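Local coordinates for protein ORF10 (Moritella marina, PDB 6RIW) that forms the ketosynthase-chain length factor didomain of a polyunsaturated fatty acid synthase and probably has 3-oxoacyl-[acyl-carrier-protein] synthase activity, at residues D142-A147 with L916-I921; L519-A524 with E700-R705; A844-T849 with A878-S883. One frame throughout, in Å; residues are numbered along the deposited sequence.

Contact 1: D142-A147 with L916-I921; sequences DNALKA and LISNAI
A144 and S918 bring their helices together, with the CA of A144 5.4 Å from the CA of S918 and the segment axes, 9.1 Å apart at closest, running in nearly the same direction at 29°. Such a short backbone spacing is consistent with the small side chains of A144 and S918 at this point. The methyl CB of A144 is directed toward the other helix and comes within 4.1 Å of OG of S918, a van der Waals approach. Its closer partner is I921, whose CG2 lies 3.7 Å from CB of A144. With CG2 anti to the backbone N, I921 sets this branch between A144 and L145, and CD2 of L145 comes up 4.0 Å from the same CG2 of I921. The L145 and I921 side chains cross at about a right angle and touch through one methyl each.

Helix 129-148 belongs to the ketosynthase half of the didomain. Helix 917-922 comes from near the end of the modelled chain, and the pair is plain apolar helix packing that joins distant parts of the sequence. V140 and V141, a turn earlier on helix 129-148, extend the packing onto I917.

The polar side chains D142, N143 and K146 make no contact with 916-921 and bond within their own surroundings. NZ of K146 bridges back one turn to OD1 of D142 at 2.8 Å, on the syn lone pair of that oxygen, and also bonds the carbonyl of F153, while OD2 of D142 takes the backbone N-H of L155. ND2 of N143 bonds OE1 of Q139 and only weakly OD1 of D142, while OD1 of N143 accepts from N512 and N514.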
ATOM      1  N   ASP A 142      -4.988  14.999  27.019  1.00 14.65           N
ATOM      2  CA  ASP A 142      -5.845  15.934  27.748  1.00 15.25           C
ATOM      3  C   ASP A 142      -5.964  15.560  29.217  1.00 16.96           C
ATOM      4  O   ASP A 142      -5.791  16.410  30.108  1.00 15.92           O
ATOM      5  CB  ASP A 142      -7.239  15.979  27.117  1.00 16.37           C
ATOM      6  CG  ASP A 142      -8.243  16.772  27.958  1.00 21.95           C
ATOM      7  OD1 ASP A 142      -8.802  16.208  28.932  1.00 25.05           O
ATOM      8  OD2 ASP A 142      -8.484  17.964  27.637  1.00 22.41           O
ATOM      9  N   ASN A 143      -6.299  14.296  29.500  1.00 14.58           N
ATOM     10  CA  ASN A 143      -6.538  13.906  30.882  1.00 15.41           C
ATOM     11  C   ASN A 143      -5.259  13.943  31.710  1.00 16.78           C
ATOM     12  O   ASN A 143      -5.311  14.267  32.904  1.00 16.98           O
ATOM     13  CB  ASN A 143      -7.154  12.519  30.952  1.00 17.10           C
ATOM     14  CG  ASN A 143      -8.513  12.434  30.283  1.00 20.36           C
ATOM     15  OD1 ASN A 143      -9.089  11.350  30.196  1.00 20.75           O
ATOM     16  ND2 ASN A 143      -9.025  13.568  29.785  1.00 18.31           N
ATOM     17  N   ALA A 144      -4.116  13.600  31.111  1.00 15.59           N
ATOM     18  CA  ALA A 144      -2.848  13.710  31.830  1.00 16.23           C
ATOM     19  C   ALA A 144      -2.552  15.160  32.200  1.00 20.20           C
ATOM     20  O   ALA A 144      -2.093  15.446  33.315  1.00 16.42           O
ATOM     21  CB  ALA A 144      -1.705  13.145  30.985  1.00 16.69           C
ATOM     22  N   LEU A 145      -2.781  16.089  31.266  1.00 16.05           N
ATOM     23  CA  LEU A 145      -2.534  17.501  31.550  1.00 16.40           C
ATOM     24  C   LEU A 145      -3.508  18.069  32.579  1.00 17.78           C
ATOM     25  O   LEU A 145      -3.127  18.961  33.352  1.00 20.23           O
ATOM     26  CB  LEU A 145      -2.575  18.310  30.244  1.00 17.70           C
ATOM     27  CG  LEU A 145      -1.355  18.075  29.335  1.00 17.06           C
ATOM     28  CD1 LEU A 145      -1.469  18.746  27.962  1.00 20.62           C
ATOM     29  CD2 LEU A 145      -0.047  18.459  30.011  1.00 20.64           C
ATOM     30  N   LYS A 146      -4.758  17.593  32.610  1.00 16.04           N
ATOM     31  CA  LYS A 146      -5.645  17.934  33.724  1.00 17.17           C
ATOM     32  C   LYS A 146      -5.027  17.528  35.060  1.00 21.27           C
ATOM     33  O   LYS A 146      -5.067  18.293  36.038  1.00 19.32           O
ATOM     34  CB  LYS A 146      -7.005  17.250  33.564  1.00 17.58           C
ATOM     35  CG  LYS A 146      -7.913  17.804  32.464  1.00 18.76           C
ATOM     36  CD  LYS A 146      -9.234  17.051  32.508  1.00 17.64           C
ATOM     37  CE  LYS A 146     -10.381  17.857  31.892  1.00 24.01           C
ATOM     38  NZ  LYS A 146     -10.188  18.084  30.415  1.00 16.52           N
ATOM     39  N   ALA A 147      -4.449  16.321  35.123  1.00 20.46           N
ATOM     40  CA  ALA A 147      -3.863  15.848  36.377  1.00 22.15           C
ATOM     41  C   ALA A 147      -2.635  16.657  36.766  1.00 23.93           C
ATOM     42  O   ALA A 147      -2.364  16.836  37.961  1.00 26.51           O
ATOM     43  CB  ALA A 147      -3.504  14.360  36.267  1.00 20.76           C
ATOM     44  N   LEU A 916       4.240   4.472  27.914  1.00 16.79           N
ATOM     45  CA  LEU A 916       2.902   4.766  28.418  1.00 15.53           C
ATOM     46  C   LEU A 916       2.663   6.276  28.361  1.00 19.20           C
ATOM     47  O   LEU A 916       3.396   7.039  28.996  1.00 18.11           O
ATOM     48  CB  LEU A 916       2.752   4.243  29.841  1.00 18.88           C
ATOM     49  CG  LEU A 916       3.203   2.780  29.949  1.00 23.17           C
ATOM     50  CD1 LEU A 916       3.573   2.401  31.385  1.00 23.70           C
ATOM     51  CD2 LEU A 916       2.108   1.890  29.420  1.00 20.97           C
ATOM     52  N   ILE A 917       1.647   6.706  27.594  1.00 16.24           N
ATOM     53  CA  ILE A 917       1.439   8.136  27.354  1.00 15.87           C
ATOM     54  C   ILE A 917       1.186   8.887  28.664  1.00 16.46           C
ATOM     55  O   ILE A 917       1.812   9.922  28.935  1.00 17.25           O
ATOM     56  CB  ILE A 917       0.279   8.363  26.365  1.00 16.80           C
ATOM     57  CG1 ILE A 917       0.543   7.682  25.010  1.00 15.72           C
ATOM     58  CG2 ILE A 917       0.049   9.874  26.157  1.00 17.44           C
ATOM     59  CD1 ILE A 917      -0.714   7.634  24.124  1.00 15.53           C
ATOM     60  N   SER A 918       0.227   8.421  29.467  1.00 14.89           N
ATOM     61  CA  SER A 918      -0.152   9.185  30.647  1.00 16.33           C
ATOM     62  C   SER A 918       1.003   9.256  31.641  1.00 21.09           C
ATOM     63  O   SER A 918       1.334  10.336  32.147  1.00 16.82           O
ATOM     64  CB  SER A 918      -1.390   8.581  31.294  1.00 20.28           C
ATOM     65  OG  SER A 918      -1.768   9.343  32.430  1.00 26.70           O
ATOM     66  N   ASN A 919       1.650   8.115  31.905  1.00 16.04           N
ATOM     67  CA  ASN A 919       2.759   8.101  32.855  1.00 18.46           C
ATOM     68  C   ASN A 919       3.871   9.048  32.430  1.00 19.03           C
ATOM     69  O   ASN A 919       4.496   9.701  33.278  1.00 21.40           O
ATOM     70  CB  ASN A 919       3.323   6.681  32.993  1.00 21.13           C
ATOM     71  CG  ASN A 919       2.439   5.776  33.815  1.00 27.19           C
ATOM     72  OD1 ASN A 919       1.423   6.207  34.380  1.00 33.78           O
ATOM     73  ND2 ASN A 919       2.822   4.505  33.897  1.00 27.47           N
ATOM     74  N   ALA A 920       4.181   9.082  31.126  1.00 18.18           N
ATOM     75  CA  ALA A 920       5.253   9.932  30.629  1.00 16.23           C
ATOM     76  C   ALA A 920       4.966  11.405  30.881  1.00 20.02           C
ATOM     77  O   ALA A 920       5.895  12.192  31.061  1.00 19.77           O
ATOM     78  CB  ALA A 920       5.481   9.699  29.136  1.00 19.74           C
ATOM     79  N   ILE A 921       3.703  11.795  30.888  1.00 15.97           N
ATOM     80  CA  ILE A 921       3.340  13.181  31.165  1.00 16.19           C
ATOM     81  C   ILE A 921       3.183  13.426  32.667  1.00 19.38           C
ATOM     82  O   ILE A 921       3.823  14.327  33.220  1.00 21.59           O
ATOM     83  CB  ILE A 921       2.054  13.526  30.371  1.00 17.92           C
ATOM     84  CG1 ILE A 921       2.340  13.431  28.870  1.00 21.03           C
ATOM     85  CG2 ILE A 921       1.519  14.903  30.748  1.00 17.76           C
ATOM     86  CD1 ILE A 921       1.077  13.364  27.985  1.00 18.75           C
TER

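Contact 2: L519-A524 with E700-R705; sequences LQLRKA and ENITLR
L519 turns its CG anti to its carbonyl carbon (chi1 -63°) and carries on extended, which places the fork of its two methyls against T703. There CD2 of L519 lies 3.4 Å from OG1 of T703 and 3.8 Å from CG2 of T703, so one methyl rests against both branches of the threonine, the two side chains crossing at about a right angle. T703 OG1 sits beside its own backbone N and bonds I699 O one turn back; the hydroxyl is therefore satisfied along its own helix, and its approach to L519 is purely van der Waals. Two residues on, L521 brings CD1 to 4.0 Å from CG2 of I702, again methyl against methyl at roughly a right angle.

Helix 513-519 ends here in a Schellman motif. Q520 at positive phi (57°) takes the chain out of the last turn, and L521, beyond it, is directed toward helix 699-706 as L519 is. The turn is tied to that helix by Q706, whose NE2 bonds L519 O. L136 of the ketosynthase helix 129-148 also packs on T703.

Beyond the apolar patch the charged groups find partners away from the other segment. NZ of K523 bonds A524 O at 2.9 Å and forms a salt bridge with E500. NE of R705 reaches OD1 of N701 at 3.0 Å, nearly straight at 165° and close to the guanidinium plane, while CD2 of L704 lies over the rim of one face. Because the T703 hydroxyl is already engaged by I699, the two segments themselves meet through methyl packing, with the polar tie to this helix coming from Q706 next to the segment.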
ATOM      1  N   LEU A 519     -15.176   3.754  23.405  1.00 13.14           N
ATOM      2  CA  LEU A 519     -15.084   2.513  22.656  1.00 13.70           C
ATOM      3  C   LEU A 519     -16.094   1.464  23.114  1.00 19.56           C
ATOM      4  O   LEU A 519     -16.183   0.407  22.485  1.00 16.93           O
ATOM      5  CB  LEU A 519     -13.658   1.947  22.768  1.00 16.48           C
ATOM      6  CG  LEU A 519     -12.543   2.825  22.174  1.00 16.14           C
ATOM      7  CD1 LEU A 519     -11.168   2.167  22.410  1.00 16.62           C
ATOM      8  CD2 LEU A 519     -12.794   2.981  20.676  1.00 12.40           C
ATOM      9  N   GLN A 520     -16.850   1.736  24.181  1.00 17.65           N
ATOM     10  CA  GLN A 520     -17.822   0.785  24.736  1.00 20.40           C
ATOM     11  C   GLN A 520     -17.157  -0.539  25.114  1.00 20.79           C
ATOM     12  O   GLN A 520     -17.718  -1.623  24.930  1.00 23.58           O
ATOM     13  CB  GLN A 520     -18.987   0.578  23.770  1.00 22.55           C
ATOM     14  CG  GLN A 520     -19.648   1.904  23.456  1.00 23.58           C
ATOM     15  CD  GLN A 520     -20.842   1.763  22.548  1.00 31.25           C
ATOM     16  OE1 GLN A 520     -21.046   0.720  21.921  1.00 34.65           O
ATOM     17  NE2 GLN A 520     -21.636   2.819  22.462  1.00 30.16           N
ATOM     18  N   LEU A 521     -15.963  -0.442  25.678  1.00 16.50           N
ATOM     19  CA  LEU A 521     -15.190  -1.599  26.125  1.00 18.56           C
ATOM     20  C   LEU A 521     -15.069  -1.581  27.642  1.00 21.53           C
ATOM     21  O   LEU A 521     -14.619  -0.578  28.223  1.00 17.23           O
ATOM     22  CB  LEU A 521     -13.779  -1.576  25.515  1.00 19.13           C
ATOM     23  CG  LEU A 521     -13.609  -1.910  24.025  1.00 20.25           C
ATOM     24  CD1 LEU A 521     -12.176  -1.626  23.572  1.00 18.65           C
ATOM     25  CD2 LEU A 521     -13.969  -3.374  23.792  1.00 22.83           C
ATOM     26  N   ARG A 522     -15.415  -2.703  28.279  1.00 20.27           N
ATOM     27  CA  ARG A 522     -15.154  -2.832  29.708  1.00 24.79           C
ATOM     28  C   ARG A 522     -13.684  -3.094  29.995  1.00 20.96           C
ATOM     29  O   ARG A 522     -13.178  -2.704  31.053  1.00 22.20           O
ATOM     30  CB  ARG A 522     -16.016  -3.954  30.294  1.00 29.36           C
ATOM     31  CG  ARG A 522     -17.442  -3.989  29.747  1.00 39.64           C
ATOM     32  CD  ARG A 522     -18.357  -4.879  30.597  1.00 47.40           C
ATOM     33  NE  ARG A 522     -18.675  -4.260  31.886  1.00 60.78           N
ATOM     34  CZ  ARG A 522     -19.739  -3.493  32.121  1.00 60.58           C
ATOM     35  NH1 ARG A 522     -20.617  -3.240  31.155  1.00 59.39           N
ATOM     36  NH2 ARG A 522     -19.929  -2.980  33.332  1.00 57.62           N
ATOM     37  N   LYS A 523     -12.983  -3.743  29.068  1.00 20.87           N
ATOM     38  CA  LYS A 523     -11.581  -4.094  29.237  1.00 20.89           C
ATOM     39  C   LYS A 523     -10.977  -4.199  27.848  1.00 15.69           C
ATOM     40  O   LYS A 523     -11.704  -4.307  26.855  1.00 17.62           O
ATOM     41  CB  LYS A 523     -11.419  -5.430  29.995  1.00 18.70           C
ATOM     42  CG  LYS A 523     -12.062  -6.624  29.267  1.00 20.92           C
ATOM     43  CD  LYS A 523     -11.883  -7.939  30.037  1.00 23.19           C
ATOM     44  CE  LYS A 523     -10.410  -8.333  30.141  1.00 20.71           C
ATOM     45  NZ  LYS A 523     -10.025  -9.043  28.903  1.00 22.03           N
ATOM     46  N   ALA A 524      -9.656  -4.154  27.765  1.00 13.20           N
ATOM     47  CA  ALA A 524      -9.028  -4.529  26.503  1.00 16.82           C
ATOM     48  C   ALA A 524      -9.304  -6.018  26.276  1.00 15.09           C
ATOM     49  O   ALA A 524      -9.200  -6.807  27.228  1.00 16.33           O
ATOM     50  CB  ALA A 524      -7.521  -4.264  26.532  1.00 15.02           C
ATOM     51  N   GLU A 700      -5.769   1.070  17.641  1.00 11.20           N
ATOM     52  CA  GLU A 700      -6.374   1.626  16.431  1.00 11.77           C
ATOM     53  C   GLU A 700      -7.147   0.559  15.670  1.00 12.24           C
ATOM     54  O   GLU A 700      -8.251   0.817  15.169  1.00  9.91           O
ATOM     55  CB  GLU A 700      -5.299   2.231  15.533  1.00 11.31           C
ATOM     56  CG  GLU A 700      -4.635   3.470  16.117  1.00 11.53           C
ATOM     57  CD  GLU A 700      -3.390   3.184  16.958  1.00 14.05           C
ATOM     58  OE1 GLU A 700      -3.203   2.027  17.427  1.00 13.85           O
ATOM     59  OE2 GLU A 700      -2.596   4.129  17.163  1.00 15.01           O
ATOM     60  N   ASN A 701      -6.582  -0.647  15.563  1.00 10.74           N
ATOM     61  CA  ASN A 701      -7.326  -1.685  14.861  1.00 11.97           C
ATOM     62  C   ASN A 701      -8.545  -2.137  15.643  1.00 10.20           C
ATOM     63  O   ASN A 701      -9.587  -2.409  15.048  1.00 11.60           O
ATOM     64  CB  ASN A 701      -6.469  -2.899  14.532  1.00 10.79           C
ATOM     65  CG  ASN A 701      -7.216  -3.865  13.625  1.00 12.46           C
ATOM     66  OD1 ASN A 701      -7.575  -3.501  12.498  1.00 13.20           O
ATOM     67  ND2 ASN A 701      -7.492  -5.070  14.112  1.00 14.02           N
ATOM     68  N   ILE A 702      -8.448  -2.242  16.969  1.00 10.61           N
ATOM     69  CA  ILE A 702      -9.636  -2.635  17.724  1.00 10.97           C
ATOM     70  C   ILE A 702     -10.743  -1.590  17.540  1.00 12.41           C
ATOM     71  O   ILE A 702     -11.914  -1.927  17.283  1.00 11.20           O
ATOM     72  CB  ILE A 702      -9.295  -2.861  19.214  1.00 10.82           C
ATOM     73  CG1 ILE A 702      -8.909  -4.317  19.498  1.00 13.31           C
ATOM     74  CG2 ILE A 702     -10.577  -2.649  20.070  1.00 14.17           C
ATOM     75  CD1 ILE A 702      -7.748  -4.845  18.691  1.00 11.44           C
ATOM     76  N   THR A 703     -10.377  -0.313  17.635  1.00 10.15           N
ATOM     77  CA  THR A 703     -11.298   0.795  17.364  1.00 10.53           C
ATOM     78  C   THR A 703     -11.944   0.680  15.985  1.00 10.98           C
ATOM     79  O   THR A 703     -13.169   0.794  15.843  1.00 11.48           O
ATOM     80  CB  THR A 703     -10.527   2.120  17.454  1.00  9.66           C
ATOM     81  OG1 THR A 703     -10.010   2.281  18.773  1.00 12.02           O
ATOM     82  CG2 THR A 703     -11.437   3.307  17.126  1.00 12.18           C
ATOM     83  N   LEU A 704     -11.129   0.462  14.957  1.00 10.46           N
ATOM     84  CA  LEU A 704     -11.647   0.361  13.596  1.00 11.29           C
ATOM     85  C   LEU A 704     -12.611  -0.813  13.442  1.00 11.34           C
ATOM     86  O   LEU A 704     -13.711  -0.664  12.890  1.00 10.93           O
ATOM     87  CB  LEU A 704     -10.474   0.224  12.612  1.00 10.34           C
ATOM     88  CG  LEU A 704     -10.874  -0.082  11.162  1.00 12.03           C
ATOM     89  CD1 LEU A 704     -11.808   1.024  10.627  1.00 11.57           C
ATOM     90  CD2 LEU A 704      -9.645  -0.236  10.271  1.00 14.79           C
ATOM     91  N   ARG A 705     -12.195  -2.013  13.868  1.00  8.97           N
ATOM     92  CA  ARG A 705     -12.999  -3.183  13.549  1.00  9.15           C
ATOM     93  C   ARG A 705     -14.262  -3.241  14.374  1.00  9.45           C
ATOM     94  O   ARG A 705     -15.251  -3.819  13.911  1.00 10.47           O
ATOM     95  CB  ARG A 705     -12.176  -4.468  13.733  1.00  8.99           C
ATOM     96  CG  ARG A 705     -10.848  -4.437  12.925  1.00 10.16           C
ATOM     97  CD  ARG A 705     -11.085  -4.307  11.419  1.00 12.79           C
ATOM     98  NE  ARG A 705      -9.810  -4.185  10.695  1.00 11.59           N
ATOM     99  CZ  ARG A 705      -9.686  -4.186   9.368  1.00 13.38           C
ATOM    100  NH1 ARG A 705     -10.756  -4.325   8.576  1.00 12.04           N
ATOM    101  NH2 ARG A 705      -8.473  -4.051   8.829  1.00 11.95           N
TER

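Contact 3: A844-T849 with A878-S883; sequences ASIIKT and AHLILS
L882 and L880 of strand 876-884 pack against one flank of helix 841-854 in the chain length factor half. This is helix-on-sheet packing of the layered α-β-α-β-α thiolase fold, where the helix is buried and Y670 of helix 668-682 touches both I846 and L880, consistent with a place in the central helical layer. Over the short segments helix and strand run 24° from parallel, their axes 10.1 Å apart.

The apolar contacts fall into two groups. At mid-strand, CD1 of I846 meets CD2 of L880 at 4.1 Å, the side chains crossing at about a right angle. Further along, CG2 of T849, anti to its backbone N (OG1 chi1 -60°), lies 3.8 Å from CD2 of L882. I866 and I868 of the neighbouring strand 865-870 also touch T849. Apart from these, CD2 of L882 makes a van der Waals approach to a backbone carbonyl, 4.1 Å from O of I846.

The polar part is internal to the helix. OG1 of T849 bonds S845 O at 2.8 Å. Cutting T849 back to an alanine would probably open a gap beside L882 and deprive S845 O of this second donor. The first, T849 N, reaches that oxygen from the opposite face of its carbonyl plane.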
ATOM      1  N   ALA A 844      -2.434 -17.084   7.685  1.00 10.30           N
ATOM      2  CA  ALA A 844      -2.710 -18.017   8.774  1.00 11.64           C
ATOM      3  C   ALA A 844      -3.466 -19.249   8.281  1.00 11.52           C
ATOM      4  O   ALA A 844      -3.137 -20.380   8.665  1.00 12.59           O
ATOM      5  CB  ALA A 844      -3.511 -17.329   9.890  1.00 11.16           C
ATOM      6  N   SER A 845      -4.494 -19.051   7.452  1.00 10.46           N
ATOM      7  CA  SER A 845      -5.277 -20.187   6.952  1.00 12.18           C
ATOM      8  C   SER A 845      -4.450 -21.090   6.047  1.00 13.74           C
ATOM      9  O   SER A 845      -4.570 -22.323   6.111  1.00 12.45           O
ATOM     10  CB  SER A 845      -6.492 -19.695   6.175  1.00 14.09           C
ATOM     11  OG  SER A 845      -7.322 -18.893   6.984  1.00 18.33           O
ATOM     12  N   ILE A 846      -3.669 -20.494   5.144  1.00 13.12           N
ATOM     13  CA  ILE A 846      -2.854 -21.299   4.229  1.00 12.06           C
ATOM     14  C   ILE A 846      -1.833 -22.110   5.008  1.00 12.02           C
ATOM     15  O   ILE A 846      -1.632 -23.308   4.750  1.00 13.52           O
ATOM     16  CB  ILE A 846      -2.182 -20.395   3.180  1.00 10.49           C
ATOM     17  CG1 ILE A 846      -3.215 -19.963   2.129  1.00 12.76           C
ATOM     18  CG2 ILE A 846      -0.990 -21.135   2.509  1.00 15.52           C
ATOM     19  CD1 ILE A 846      -2.686 -18.908   1.111  1.00 11.44           C
ATOM     20  N   ILE A 847      -1.186 -21.491   5.996  1.00 11.50           N
ATOM     21  CA  ILE A 847      -0.122 -22.199   6.707  1.00 10.31           C
ATOM     22  C   ILE A 847      -0.689 -23.311   7.593  1.00 14.20           C
ATOM     23  O   ILE A 847      -0.131 -24.422   7.633  1.00 12.54           O
ATOM     24  CB  ILE A 847       0.738 -21.208   7.505  1.00 11.42           C
ATOM     25  CG1 ILE A 847       1.556 -20.377   6.501  1.00 12.85           C
ATOM     26  CG2 ILE A 847       1.665 -21.962   8.516  1.00 15.08           C
ATOM     27  CD1 ILE A 847       2.520 -19.399   7.156  1.00 12.36           C
ATOM     28  N   LYS A 848      -1.793 -23.047   8.315  1.00 11.13           N
ATOM     29  CA  LYS A 848      -2.467 -24.135   9.031  1.00 12.93           C
ATOM     30  C   LYS A 848      -2.758 -25.305   8.093  1.00 14.55           C
ATOM     31  O   LYS A 848      -2.482 -26.472   8.415  1.00 13.45           O
ATOM     32  CB  LYS A 848      -3.783 -23.661   9.653  1.00 14.88           C
ATOM     33  CG  LYS A 848      -4.645 -24.838  10.162  1.00 16.29           C
ATOM     34  CD  LYS A 848      -6.021 -24.404  10.685  1.00 15.20           C
ATOM     35  CE  LYS A 848      -6.978 -25.592  10.869  1.00 21.24           C
ATOM     36  NZ  LYS A 848      -8.341 -25.145  11.280  1.00 19.01           N
ATOM     37  N   THR A 849      -3.358 -24.997   6.945  1.00 10.65           N
ATOM     38  CA  THR A 849      -3.777 -26.030   6.000  1.00 12.82           C
ATOM     39  C   THR A 849      -2.574 -26.763   5.423  1.00 16.64           C
ATOM     40  O   THR A 849      -2.573 -28.001   5.331  1.00 15.29           O
ATOM     41  CB  THR A 849      -4.610 -25.395   4.891  1.00 12.39           C
ATOM     42  OG1 THR A 849      -5.769 -24.764   5.455  1.00 12.12           O
ATOM     43  CG2 THR A 849      -5.051 -26.428   3.854  1.00 11.35           C
ATOM     44  N   ALA A 878     -12.959 -15.362  -2.084  1.00 12.48           N
ATOM     45  CA  ALA A 878     -11.845 -16.166  -2.553  1.00 14.31           C
ATOM     46  C   ALA A 878     -12.074 -17.608  -2.123  1.00 14.09           C
ATOM     47  O   ALA A 878     -12.580 -17.866  -1.024  1.00 14.09           O
ATOM     48  CB  ALA A 878     -10.505 -15.654  -1.994  1.00 17.01           C
ATOM     49  N   HIS A 879     -11.723 -18.546  -2.994  1.00 11.28           N
ATOM     50  CA  HIS A 879     -11.786 -19.961  -2.641  1.00 13.56           C
ATOM     51  C   HIS A 879     -10.541 -20.664  -3.162  1.00 14.35           C
ATOM     52  O   HIS A 879     -10.170 -20.488  -4.331  1.00 15.22           O
ATOM     53  CB  HIS A 879     -13.053 -20.613  -3.215  1.00 12.91           C
ATOM     54  CG  HIS A 879     -13.592 -21.740  -2.381  1.00 15.78           C
ATOM     55  ND1 HIS A 879     -14.354 -21.542  -1.243  1.00 16.32           N
ATOM     56  CD2 HIS A 879     -13.494 -23.084  -2.540  1.00 16.72           C
ATOM     57  CE1 HIS A 879     -14.687 -22.718  -0.734  1.00 17.10           C
ATOM     58  NE2 HIS A 879     -14.182 -23.670  -1.505  1.00 16.83           N
ATOM     59  N   LEU A 880      -9.896 -21.446  -2.299  1.00 12.34           N
ATOM     60  CA  LEU A 880      -8.649 -22.114  -2.654  1.00 14.28           C
ATOM     61  C   LEU A 880      -8.783 -23.606  -2.411  1.00 16.59           C
ATOM     62  O   LEU A 880      -9.477 -24.035  -1.484  1.00 15.14           O
ATOM     63  CB  LEU A 880      -7.461 -21.611  -1.829  1.00 14.35           C
ATOM     64  CG  LEU A 880      -7.038 -20.164  -2.014  1.00 13.49           C
ATOM     65  CD1 LEU A 880      -7.902 -19.257  -1.168  1.00 17.58           C
ATOM     66  CD2 LEU A 880      -5.564 -20.010  -1.600  1.00 12.41           C
ATOM     67  N   ILE A 881      -8.082 -24.387  -3.224  1.00 13.13           N
ATOM     68  CA  ILE A 881      -7.939 -25.826  -2.996  1.00 14.65           C
ATOM     69  C   ILE A 881      -6.458 -26.114  -2.806  1.00 12.40           C
ATOM     70  O   ILE A 881      -5.647 -25.784  -3.675  1.00 13.20           O
ATOM     71  CB  ILE A 881      -8.486 -26.661  -4.169  1.00 16.50           C
ATOM     72  CG1 ILE A 881      -9.966 -26.359  -4.441  1.00 19.18           C
ATOM     73  CG2 ILE A 881      -8.229 -28.136  -3.896  1.00 18.93           C
ATOM     74  CD1 ILE A 881     -10.909 -26.700  -3.249  1.00 18.53           C
ATOM     75  N   LEU A 882      -6.104 -26.720  -1.676  1.00 13.03           N
ATOM     76  CA  LEU A 882      -4.744 -27.158  -1.413  1.00 12.87           C
ATOM     77  C   LEU A 882      -4.738 -28.678  -1.328  1.00 15.88           C
ATOM     78  O   LEU A 882      -5.742 -29.286  -0.944  1.00 15.59           O
ATOM     79  CB  LEU A 882      -4.208 -26.582  -0.096  1.00 13.70           C
ATOM     80  CG  LEU A 882      -3.594 -25.184  -0.184  1.00 14.08           C
ATOM     81  CD1 LEU A 882      -4.680 -24.134  -0.515  1.00 16.10           C
ATOM     82  CD2 LEU A 882      -2.870 -24.857   1.115  1.00 15.08           C
ATOM     83  N   SER A 883      -3.603 -29.295  -1.664  1.00 15.23           N
ATOM     84  CA  SER A 883      -3.570 -30.756  -1.687  1.00 19.57           C
ATOM     85  C   SER A 883      -2.266 -31.254  -1.087  1.00 17.81           C
ATOM     86  O   SER A 883      -1.240 -30.570  -1.129  1.00 18.31           O
ATOM     87  CB  SER A 883      -3.785 -31.280  -3.121  1.00 23.38           C
ATOM     88  OG  SER A 883      -2.649 -31.019  -3.923  1.00 28.71           O
TER

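The outer segments of contact 1 enclose everything else along the chain: contact 2 closes first, then contact 3 opens and closes, and only afterwards does 916-921 return to helix 129-148. Contacts 1 and 2 are neighbours, their centres 20 Å apart and nearest atoms about 8 Å apart, and helix 129-148 links them, carrying 142-147 and also packing L136 onto T703. Contact 3 lies elsewhere in the chain length factor half, its centre 29 Å from contact 2 and 46 Å from contact 1. Contacts 2 and 3 thus pack elements within one thiolase-fold half, whereas contact 1 packs a late helix against the ketosynthase half; the halves also meet where strands 189-193 and 659-663 pair.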